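Local structure of surface protein VspA (2GA0) at residues D27-V32 / T148-L153; K57-I62 / D117-A122. The protein probably serves as a surface lipoprotein of the outer membrane, exchanged for antigenically distinct relatives so that the spirochaete evades the host immune response. One frame throughout, in Å; residues are numbered along the deposited sequence.

Contact 1 (D27-V32 / T148-L153); sequences DVHTLV and TAIDAL. With NI (nickel (II) ion), chain I.
Ile150 packs against three residues on one face of segment 27-32, and Asp151, the next residue along, shares a nickel ion with His29. The segments belong to two helices of the bundle that run nearly antiparallel, 152° between their N-to-C directions with the axes 9.6 Å apart. The tight part is apolar. With Ile150 CG1 anti to the backbone N (chi1 -171°), the side chain reaches across to the helix opposite and brings CG1 to 3.6 Å from His29 CB. Its branches then diverge: CD1 lies 3.9 Å from Val28 CG1, and CG2 is 4.1 Å from Val32 CG1. At the partly exposed edge the polar groups meet through the metal. Nickel is bound by His29 NE2 at 2.1 Å and by Asp151 OD1 at 2.0 Å, while a water 2.2 Å from the ion is a third ligand. The imidazole and carboxylate planes stand 37° apart, and no hydrogen bond joins the two segments, so nickel is the polar link between them. Beyond the apolar side, Val28 and Val32 also touch Val72 of helix 59-79, and Ala149 and Leu153 pack on helix 87-109.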
# COMPACT_ATOMS: atom_id res chain seq x y z
N ASP A 27 -2.07 -0.14 7.89
CA ASP A 27 -2.36 0.44 6.59
C ASP A 27 -1.30 1.48 6.21
O ASP A 27 -0.80 1.48 5.10
CB ASP A 27 -3.80 0.93 6.53
CG ASP A 27 -4.05 1.87 5.38
OD1 ASP A 27 -4.07 3.11 5.63
OD2 ASP A 27 -4.25 1.51 4.19
N VAL A 28 -0.86 2.29 7.15
CA VAL A 28 0.28 3.19 6.92
C VAL A 28 1.57 2.41 6.63
O VAL A 28 2.29 2.74 5.73
CB VAL A 28 0.48 4.21 8.10
CG1 VAL A 28 1.56 5.18 7.84
CG2 VAL A 28 -0.76 4.96 8.36
N HIS A 29 1.89 1.36 7.36
CA HIS A 29 3.15 0.67 7.06
C HIS A 29 3.14 0.08 5.65
O HIS A 29 4.17 0.09 4.96
CB HIS A 29 3.54 -0.37 8.11
CG HIS A 29 4.87 -1.05 7.87
ND1 HIS A 29 4.98 -2.24 7.18
CD2 HIS A 29 6.13 -0.73 8.28
CE1 HIS A 29 6.25 -2.61 7.16
NE2 HIS A 29 6.98 -1.71 7.80
N THR A 30 1.98 -0.39 5.20
CA THR A 30 1.92 -1.03 3.91
C THR A 30 2.10 0.02 2.85
O THR A 30 2.86 -0.20 1.92
CB THR A 30 0.66 -1.80 3.75
OG1 THR A 30 0.76 -2.96 4.55
CG2 THR A 30 0.54 -2.36 2.37
N LEU A 31 1.45 1.18 3.00
CA LEU A 31 1.65 2.27 2.03
C LEU A 31 3.12 2.68 1.93
O LEU A 31 3.63 2.86 0.85
CB LEU A 31 0.77 3.47 2.34
CG LEU A 31 -0.72 3.27 2.01
CD1 LEU A 31 -1.50 4.54 2.32
CD2 LEU A 31 -0.92 2.89 0.54
N VAL A 32 3.80 2.77 3.06
CA VAL A 32 5.22 3.12 3.03
C VAL A 32 6.05 1.99 2.35
O VAL A 32 6.83 2.26 1.45
CB VAL A 32 5.77 3.50 4.48
CG1 VAL A 32 7.30 3.68 4.49
CG2 VAL A 32 5.03 4.76 5.04
N THR A 148 11.79 3.57 9.34
CA THR A 148 12.15 3.26 10.71
C THR A 148 11.03 3.68 11.65
O THR A 148 10.62 2.91 12.52
CB THR A 148 13.45 4.00 11.07
OG1 THR A 148 14.50 3.47 10.26
CG2 THR A 148 13.93 3.71 12.49
N ALA A 149 10.52 4.88 11.44
CA ALA A 149 9.51 5.39 12.33
C ALA A 149 8.23 4.57 12.27
O ALA A 149 7.71 4.20 13.30
CB ALA A 149 9.25 6.83 12.04
N ILE A 150 7.74 4.25 11.09
CA ILE A 150 6.55 3.40 11.05
C ILE A 150 6.79 1.97 11.53
O ILE A 150 5.91 1.36 12.14
CB ILE A 150 5.83 3.44 9.69
CG1 ILE A 150 4.50 2.71 9.78
CG2 ILE A 150 6.72 2.96 8.52
CD1 ILE A 150 3.49 3.41 10.71
N ASP A 151 7.98 1.42 11.32
CA ASP A 151 8.24 0.10 11.85
C ASP A 151 8.09 0.15 13.36
O ASP A 151 7.54 -0.77 13.97
CB ASP A 151 9.63 -0.41 11.50
CG ASP A 151 9.73 -0.99 10.11
OD1 ASP A 151 8.74 -1.25 9.37
OD2 ASP A 151 10.85 -1.20 9.64
N ALA A 152 8.60 1.21 13.99
CA ALA A 152 8.52 1.32 15.46
C ALA A 152 7.06 1.43 15.91
O ALA A 152 6.67 0.76 16.85
CB ALA A 152 9.34 2.48 15.98
N LEU A 153 6.28 2.26 15.23
CA LEU A 153 4.88 2.44 15.55
C LEU A 153 4.13 1.12 15.44
O LEU A 153 3.35 0.75 16.33
CB LEU A 153 4.22 3.51 14.66
CG LEU A 153 2.79 3.86 15.05
CD1 LEU A 153 2.74 4.34 16.50
CD2 LEU A 153 2.10 4.84 14.10
NI NI I . 9.02 -1.62 7.45
O HOH W 1 8.80 -3.71 8.08

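Contact 2 (K57-I62 / D117-A122); sequences KNAKLI and DDVKDA. With NI (nickel (II) ion), chain J.
Lys57 and Asn58 lie beside Asp118 and Val119 where two turns of the helical bundle meet, just ahead of helices 59-79 and 121-128; Lys120 is the N-cap residue of the second. The polar contacts begin with the backbone. Lys57 N donates to Asp118 OD2 at 2.7 Å, nearly along the C-O axis, and Asn58 N donates to Val119 O at 3.1 Å. That carbonyl is gripped twice, because Asn58 ND2 also reaches it, at 3.0 Å but tilted 25° from the carbonyl plane. The same amide nitrogen gives its other bond to Asp121 OD1 at 2.8 Å, with the acceptor almost in the amide plane and its anti lone pair in use. Asn58 CG lies beside its own backbone N (chi1 -71°), which lets backbone and side chain donate to one carbonyl. Two further bonds fix the polar ends: Asn58 OD1 accepts from Gly43 N, and Asp121 OD1 also accepts from Asp56 N.

The apolar part centres on Val119, whose CG2 rests 3.5 Å from Ala59 CB, at the start of helix 59-79. Water bridges the turns beside it, accepting from both Ala59 N and Val119 N and donating weakly to Asp117 O.

Metal and charge gather where the turns meet the second subunit. Lys57 bends along its chain, passing its CG over Asp118 OD2, and its amine shares nickel with Asp54. Asp117 OD1 forms a salt bridge with Lys57 of the second subunit, and Lys120 pairs with Asp56. The metal bond itself runs 2.1 Å from Lys57 NZ to the nickel ion.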
# COMPACT_ATOMS: atom_id res chain seq x y z
N LYS A 57 13.13 8.56 -17.86
CA LYS A 57 11.75 9.04 -17.98
C LYS A 57 10.92 8.65 -16.74
O LYS A 57 9.83 8.09 -16.87
CB LYS A 57 11.08 8.51 -19.25
CG LYS A 57 11.56 9.15 -20.58
CD LYS A 57 12.53 8.21 -21.38
CE LYS A 57 11.78 7.13 -22.25
NZ LYS A 57 12.32 5.70 -22.25
N ASN A 58 11.44 8.94 -15.54
CA ASN A 58 10.85 8.46 -14.30
C ASN A 58 9.99 9.44 -13.53
O ASN A 58 9.46 9.09 -12.49
CB ASN A 58 11.97 8.00 -13.37
CG ASN A 58 12.61 6.74 -13.84
OD1 ASN A 58 11.94 5.71 -13.94
ND2 ASN A 58 13.91 6.81 -14.17
N ALA A 59 9.88 10.67 -13.99
CA ALA A 59 9.17 11.71 -13.24
C ALA A 59 7.81 11.26 -12.66
O ALA A 59 7.53 11.44 -11.49
CB ALA A 59 8.98 12.95 -14.10
N LYS A 60 6.97 10.68 -13.51
CA LYS A 60 5.60 10.37 -13.15
C LYS A 60 5.56 9.22 -12.15
O LYS A 60 4.68 9.18 -11.29
CB LYS A 60 4.78 10.05 -14.41
CG LYS A 60 3.98 11.26 -14.99
CD LYS A 60 4.83 12.56 -15.08
CE LYS A 60 4.17 13.70 -15.81
NZ LYS A 60 4.56 13.74 -17.26
N LEU A 61 6.52 8.29 -12.23
CA LEU A 61 6.66 7.31 -11.20
C LEU A 61 6.98 7.99 -9.86
O LEU A 61 6.39 7.61 -8.84
CB LEU A 61 7.71 6.28 -11.58
CG LEU A 61 7.96 5.21 -10.53
CD1 LEU A 61 6.74 4.38 -10.27
CD2 LEU A 61 9.21 4.32 -10.85
N ILE A 62 7.87 8.99 -9.84
CA ILE A 62 8.19 9.64 -8.57
C ILE A 62 6.96 10.36 -8.12
O ILE A 62 6.71 10.46 -6.94
CB ILE A 62 9.37 10.65 -8.65
CG1 ILE A 62 10.57 10.06 -9.42
CG2 ILE A 62 9.83 11.07 -7.26
CD1 ILE A 62 11.04 8.67 -8.85
N ASP A 117 11.52 16.65 -17.56
CA ASP A 117 10.98 15.76 -18.58
C ASP A 117 11.73 14.44 -18.72
O ASP A 117 11.23 13.50 -19.36
CB ASP A 117 10.77 16.48 -19.93
CG ASP A 117 9.37 17.17 -20.02
OD1 ASP A 117 8.35 16.43 -20.28
OD2 ASP A 117 9.20 18.43 -19.82
N ASP A 118 12.91 14.35 -18.13
CA ASP A 118 13.58 13.08 -18.15
C ASP A 118 14.41 12.83 -16.89
O ASP A 118 15.63 13.11 -16.83
CB ASP A 118 14.36 12.96 -19.43
CG ASP A 118 14.73 11.56 -19.72
OD1 ASP A 118 15.26 11.29 -20.82
OD2 ASP A 118 14.51 10.67 -18.86
N VAL A 119 13.73 12.32 -15.86
CA VAL A 119 14.41 11.97 -14.63
C VAL A 119 15.13 10.64 -14.82
O VAL A 119 14.47 9.61 -15.00
CB VAL A 119 13.41 11.89 -13.45
CG1 VAL A 119 14.14 12.03 -12.11
CG2 VAL A 119 12.40 12.98 -13.57
N LYS A 120 16.46 10.67 -14.80
CA LYS A 120 17.24 9.44 -14.99
C LYS A 120 17.13 8.50 -13.79
O LYS A 120 16.85 8.91 -12.67
CB LYS A 120 18.68 9.78 -15.41
CG LYS A 120 18.73 10.51 -16.74
CD LYS A 120 20.10 10.99 -17.08
CE LYS A 120 20.53 10.46 -18.45
NZ LYS A 120 20.60 8.93 -18.57
N ASP A 121 17.33 7.22 -14.04
CA ASP A 121 17.28 6.21 -13.00
C ASP A 121 18.02 6.61 -11.72
O ASP A 121 17.43 6.57 -10.66
CB ASP A 121 17.77 4.88 -13.55
CG ASP A 121 16.94 4.40 -14.71
OD1 ASP A 121 15.89 5.00 -15.02
OD2 ASP A 121 17.30 3.42 -15.40
N ALA A 122 19.28 7.02 -11.83
CA ALA A 122 20.10 7.37 -10.66
C ALA A 122 19.37 8.39 -9.76
O ALA A 122 19.26 8.21 -8.54
CB ALA A 122 21.43 7.92 -11.08
NI NI J . 12.96 4.35 -23.66
O HOH W 2 10.65 12.01 -16.72

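In the fold
The centre of contact 1 is about 5 Å from the chain centre and its touching residues are mostly buried; that of contact 2, about 21 Å out, is partly buried, and the two contact centres are 25 Å apart. The first joins the middles of two long helices largely by apolar side chains; the second joins turns at helix starts through hydrogen bonds from backbone and side chain, and a bridging water. Each includes a nickel ligand, but contact 1 supplies both protein ligands, one from each side, whereas contact 2 supplies one, with Asp54 completing the pair. Helix 59-79 connects them, since it begins in contact 2 and packs on contact 1. Both also touch the second subunit.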